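Local atomic coordinates of group 1 truncated hemoglobin (Tetrahymena pyriformis, PDB entry 3AQ9), a protein that binds one heme group per monomer, probably to bind and carry oxygen, and appears to take part in nitric oxide detoxification. Residues A[21-26]-A[94-99]; A[25-30]-A[87-92]. The protein carries 1 engineered substitution. All coordinates share one frame; numbering follows the deposited sequence.

Interaction 1: A[21-26]-A[94-99]; sequences VPLFYK and LKELGV
Leu23 and Leu97 meet through one methyl branch apiece, with Glu96 closing over the same methyl. In Leu23, CB already points toward segment 94-99, and with CG anti to the backbone N (chi1 178°) the fork of the side chain is carried on across. CB and CG themselves touch nothing there, and CD1 stays a little farther from the carboxylate. CD2 does the touching. It lies 4.0 Å from Leu97 CD2, the two leucines sliding past each other in opposite directions, and Leu97 CG is equally near at 4.0 Å. On the Glu96 side, Leu23 CD2 stands over one face of the carboxylate, 4.0 Å from Glu96 CD and almost straight above it. An uncharged methyl suits that place, since the polar rim of the carboxylate is left to turn elsewhere: Glu96 OE1 forms a salt bridge with Lys27. The glutamate reaches over because its chain is extended.

Leu97 sits in the turn that leaves the helix. Gly98, with a positive phi of 95°, completes a Schellman motif in which Gly98 N bonds to Lys95 O (2.8 Å) and Val99 N to Leu94 O (3.0 Å). Any side chain at Gly98 would press on the carbonyl oxygen of Leu97, which explains the glycine. Without a polar bond between the segments, this is a small surface contact of helix 13-28 with the C-terminal end of helix 80-96. Leu23 also touches Thr93, while behind the contact Phe24 packs on Ile86 and Leu90, Val21 faces helix 43-57, and Leu94 rests on helix 101-112.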
# COMPACT_ATOMS: atom_id res chain seq x y z
N VAL A 21 -0.29 -6.26 -4.85
CA VAL A 21 -1.43 -5.71 -4.07
C VAL A 21 -2.35 -6.81 -3.50
O VAL A 21 -2.68 -6.72 -2.32
CB VAL A 21 -2.18 -4.61 -4.83
CG1 VAL A 21 -3.34 -4.11 -3.95
CG2 VAL A 21 -1.20 -3.43 -5.01
N PRO A 22 -2.73 -7.84 -4.27
CA PRO A 22 -3.62 -8.88 -3.67
C PRO A 22 -2.88 -9.71 -2.63
O PRO A 22 -3.49 -10.21 -1.67
CB PRO A 22 -4.05 -9.76 -4.83
CG PRO A 22 -3.71 -8.95 -6.08
CD PRO A 22 -2.71 -7.87 -5.77
N LEU A 23 -1.56 -9.85 -2.81
CA LEU A 23 -0.83 -10.60 -1.75
C LEU A 23 -0.77 -9.77 -0.47
O LEU A 23 -1.01 -10.25 0.67
CB LEU A 23 0.61 -10.94 -2.19
CG LEU A 23 1.46 -11.69 -1.14
CD1 LEU A 23 0.67 -12.88 -0.39
CD2 LEU A 23 2.84 -12.15 -1.83
N PHE A 24 -0.54 -8.47 -0.62
CA PHE A 24 -0.52 -7.58 0.50
C PHE A 24 -1.90 -7.59 1.15
O PHE A 24 -1.99 -7.72 2.39
CB PHE A 24 -0.21 -6.20 -0.09
CG PHE A 24 -0.60 -5.01 0.79
CD1 PHE A 24 0.17 -4.71 1.96
CD2 PHE A 24 -1.68 -4.20 0.45
CE1 PHE A 24 -0.21 -3.60 2.74
CE2 PHE A 24 -2.02 -3.05 1.24
CZ PHE A 24 -1.29 -2.76 2.35
N TYR A 25 -2.99 -7.53 0.37
CA TYR A 25 -4.31 -7.66 1.09
C TYR A 25 -4.51 -9.04 1.72
O TYR A 25 -5.25 -9.11 2.71
CB TYR A 25 -5.50 -7.28 0.17
CG TYR A 25 -5.63 -5.78 0.28
CD1 TYR A 25 -5.35 -4.94 -0.79
CD2 TYR A 25 -5.98 -5.24 1.54
CE1 TYR A 25 -5.36 -3.53 -0.59
CE2 TYR A 25 -6.04 -3.93 1.71
CZ TYR A 25 -5.75 -3.10 0.67
OH TYR A 25 -5.88 -1.79 1.11
N LYS A 26 -4.01 -10.15 1.15
CA LYS A 26 -4.15 -11.41 1.86
C LYS A 26 -3.50 -11.28 3.25
O LYS A 26 -4.03 -11.82 4.24
CB LYS A 26 -3.46 -12.56 1.05
CG LYS A 26 -3.43 -13.90 1.70
CD LYS A 26 -2.59 -14.81 0.83
CE LYS A 26 -2.54 -16.31 1.08
NZ LYS A 26 -2.29 -16.50 2.48
N LEU A 94 6.54 -7.70 -0.52
CA LEU A 94 7.62 -7.51 -1.50
C LEU A 94 8.76 -8.50 -1.26
O LEU A 94 9.35 -8.99 -2.23
CB LEU A 94 8.11 -6.03 -1.39
CG LEU A 94 7.08 -4.94 -1.80
CD1 LEU A 94 7.67 -3.59 -1.76
CD2 LEU A 94 6.50 -5.14 -3.23
N LYS A 95 9.06 -8.82 0.03
CA LYS A 95 10.16 -9.78 0.32
C LYS A 95 9.75 -11.11 -0.30
O LYS A 95 10.57 -11.85 -0.93
CB LYS A 95 10.24 -10.01 1.88
CG LYS A 95 11.53 -10.80 2.33
CD LYS A 95 12.76 -9.86 1.85
CE LYS A 95 14.21 -10.47 1.70
NZ LYS A 95 14.60 -10.95 3.08
N GLU A 96 8.50 -11.48 -0.03
CA GLU A 96 7.99 -12.86 -0.46
C GLU A 96 8.00 -12.94 -1.96
O GLU A 96 8.20 -14.05 -2.57
CB GLU A 96 6.62 -13.13 0.21
CG GLU A 96 5.93 -14.52 -0.11
CD GLU A 96 4.64 -14.69 0.74
OE1 GLU A 96 4.45 -13.82 1.54
OE2 GLU A 96 3.89 -15.73 0.61
N LEU A 97 7.81 -11.83 -2.65
CA LEU A 97 7.92 -11.72 -4.09
C LEU A 97 9.37 -11.68 -4.62
O LEU A 97 9.57 -11.70 -5.82
CB LEU A 97 7.14 -10.54 -4.69
CG LEU A 97 5.64 -10.73 -4.36
CD1 LEU A 97 4.94 -9.44 -4.84
CD2 LEU A 97 5.11 -12.00 -5.15
N GLY A 98 10.36 -11.63 -3.72
CA GLY A 98 11.77 -11.71 -4.18
C GLY A 98 12.43 -10.37 -4.36
O GLY A 98 13.51 -10.30 -4.91
N VAL A 99 11.78 -9.29 -3.91
CA VAL A 99 12.40 -7.92 -4.02
C VAL A 99 13.53 -7.80 -2.96
O VAL A 99 13.43 -8.33 -1.84
CB VAL A 99 11.32 -6.83 -3.74
CG1 VAL A 99 11.98 -5.41 -3.90
CG2 VAL A 99 10.20 -6.97 -4.76

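Interaction 2: A[25-30]-A[87-92]; sequences YKKVLA and IENLAA
Lys27 and Asn89 mark the close approach of the two helices, their CA atoms only 6.2 Å apart. The contact between them is van der Waals in kind: Asn89 OD1 lies 3.3 Å from Lys27 CB. Farther along the same lysine, CD passes 3.8 Å from Asn89 O, and CE lies 4.0 Å from Ala92 C; the small methyl of Ala92 lets the aliphatic chain lie along this helix. The side chains of Val28 and Asn89 cross obliquely, Val28 CG2 lying 4.0 Å from Asn89 CB.

The polar ends find their partners beyond the two segments. A bend at chi4 (-66°) turns the ammonium of Lys27 to its salt bridge with Glu96, while Asn89 ND2 bonds to Asp31 OD2, which steadies a buried amide. An alanine in place of Lys27 would probably leave the Glu96 carboxylate without its cation and open a gap beside Ala92.

The compact Asn89 and Ala92 on helix 80-96, with the lysine chain laid along them, thus allow close packing, 6.2 Å between the CA atoms of Lys27 and Asn89, in the 2/2 globin fold, where helices 13-28 and 80-96 probably correspond to the B and G helices.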
# COMPACT_ATOMS: atom_id res chain seq x y z
N TYR A 25 -2.99 -7.53 0.37
CA TYR A 25 -4.31 -7.66 1.09
C TYR A 25 -4.51 -9.04 1.72
O TYR A 25 -5.25 -9.11 2.71
CB TYR A 25 -5.50 -7.28 0.17
CG TYR A 25 -5.63 -5.78 0.28
CD1 TYR A 25 -5.35 -4.94 -0.79
CD2 TYR A 25 -5.98 -5.24 1.54
CE1 TYR A 25 -5.36 -3.53 -0.59
CE2 TYR A 25 -6.04 -3.93 1.71
CZ TYR A 25 -5.75 -3.10 0.67
OH TYR A 25 -5.88 -1.79 1.11
N LYS A 26 -4.01 -10.15 1.15
CA LYS A 26 -4.15 -11.41 1.86
C LYS A 26 -3.50 -11.28 3.25
O LYS A 26 -4.03 -11.82 4.24
CB LYS A 26 -3.46 -12.56 1.05
CG LYS A 26 -3.43 -13.90 1.70
CD LYS A 26 -2.59 -14.81 0.83
CE LYS A 26 -2.54 -16.31 1.08
NZ LYS A 26 -2.29 -16.50 2.48
N LYS A 27 -2.38 -10.57 3.34
CA LYS A 27 -1.73 -10.48 4.67
C LYS A 27 -2.51 -9.50 5.51
O LYS A 27 -2.74 -9.76 6.69
CB LYS A 27 -0.30 -9.93 4.48
CG LYS A 27 0.55 -11.08 3.81
CD LYS A 27 2.03 -10.48 3.73
CE LYS A 27 2.93 -11.50 2.91
NZ LYS A 27 3.11 -12.77 3.61
N VAL A 28 -2.89 -8.35 4.93
CA VAL A 28 -3.63 -7.33 5.76
C VAL A 28 -4.94 -7.93 6.30
O VAL A 28 -5.28 -7.69 7.48
CB VAL A 28 -3.91 -6.09 4.87
CG1 VAL A 28 -5.00 -5.17 5.45
CG2 VAL A 28 -2.61 -5.27 4.62
N LEU A 29 -5.65 -8.71 5.48
CA LEU A 29 -6.93 -9.24 5.92
C LEU A 29 -6.79 -10.38 6.90
O LEU A 29 -7.81 -10.89 7.40
CB LEU A 29 -7.75 -9.74 4.66
CG LEU A 29 -8.13 -8.54 3.75
CD1 LEU A 29 -8.81 -9.01 2.35
CD2 LEU A 29 -9.12 -7.48 4.42
N ALA A 30 -5.56 -10.78 7.21
CA ALA A 30 -5.27 -11.79 8.25
C ALA A 30 -4.60 -11.15 9.48
O ALA A 30 -4.23 -11.83 10.45
CB ALA A 30 -4.41 -12.92 7.70
N ILE A 87 2.74 -0.91 6.62
CA ILE A 87 4.13 -0.96 6.06
C ILE A 87 4.76 -2.32 6.27
O ILE A 87 5.38 -2.88 5.31
CB ILE A 87 5.04 0.07 6.78
CG1 ILE A 87 4.51 1.46 6.47
CG2 ILE A 87 6.53 -0.12 6.40
CD1 ILE A 87 4.75 1.98 4.95
N GLU A 88 4.57 -2.92 7.47
CA GLU A 88 5.15 -4.25 7.68
C GLU A 88 4.60 -5.29 6.67
O GLU A 88 5.35 -6.16 6.17
CB GLU A 88 4.85 -4.84 9.05
CG GLU A 88 5.63 -3.95 10.10
CD GLU A 88 5.20 -4.26 11.53
OE1 GLU A 88 4.44 -5.20 11.78
OE2 GLU A 88 5.67 -3.50 12.41
N ASN A 89 3.28 -5.22 6.47
CA ASN A 89 2.68 -6.18 5.50
C ASN A 89 3.11 -5.92 4.07
O ASN A 89 3.30 -6.89 3.31
CB ASN A 89 1.15 -6.18 5.58
CG ASN A 89 0.66 -6.91 6.85
OD1 ASN A 89 0.92 -8.09 6.99
ND2 ASN A 89 -0.02 -6.23 7.73
N LEU A 90 3.25 -4.65 3.71
CA LEU A 90 3.75 -4.37 2.30
C LEU A 90 5.19 -4.86 2.20
O LEU A 90 5.57 -5.50 1.23
CB LEU A 90 3.69 -2.84 2.04
CG LEU A 90 4.13 -2.62 0.57
CD1 LEU A 90 3.17 -3.35 -0.36
CD2 LEU A 90 3.97 -1.18 0.26
N ALA A 91 6.02 -4.58 3.21
CA ALA A 91 7.42 -5.06 3.14
C ALA A 91 7.49 -6.56 3.05
O ALA A 91 8.27 -7.07 2.23
CB ALA A 91 8.25 -4.54 4.36
N ALA A 92 6.68 -7.25 3.86
CA ALA A 92 6.70 -8.76 3.89
C ALA A 92 6.25 -9.29 2.47
O ALA A 92 6.78 -10.29 1.98
CB ALA A 92 5.85 -9.26 4.94

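How the interactions relate
Interactions 1 and 2 are successive turns of one interface between helix 13-28 and helix 80-96, with centres 7 Å apart and Tyr25 and Lys26 in common. A salt bridge ties them: Glu96 OE1, from interaction 1, lies 2.7 Å from Lys27 NZ, from interaction 2. Phe24 joins them from below the surface, its CD1 3.5 Å from Leu90 N. Passing from interaction 1 to interaction 2, the interface goes from the exposed helix end into partly buried packing nearer the heme. The side chain of Val28 lies about 7 Å from the heme and about 10 Å from that of His73, the predicted proximal iron ligand, whereas interaction 1 is remote from that site.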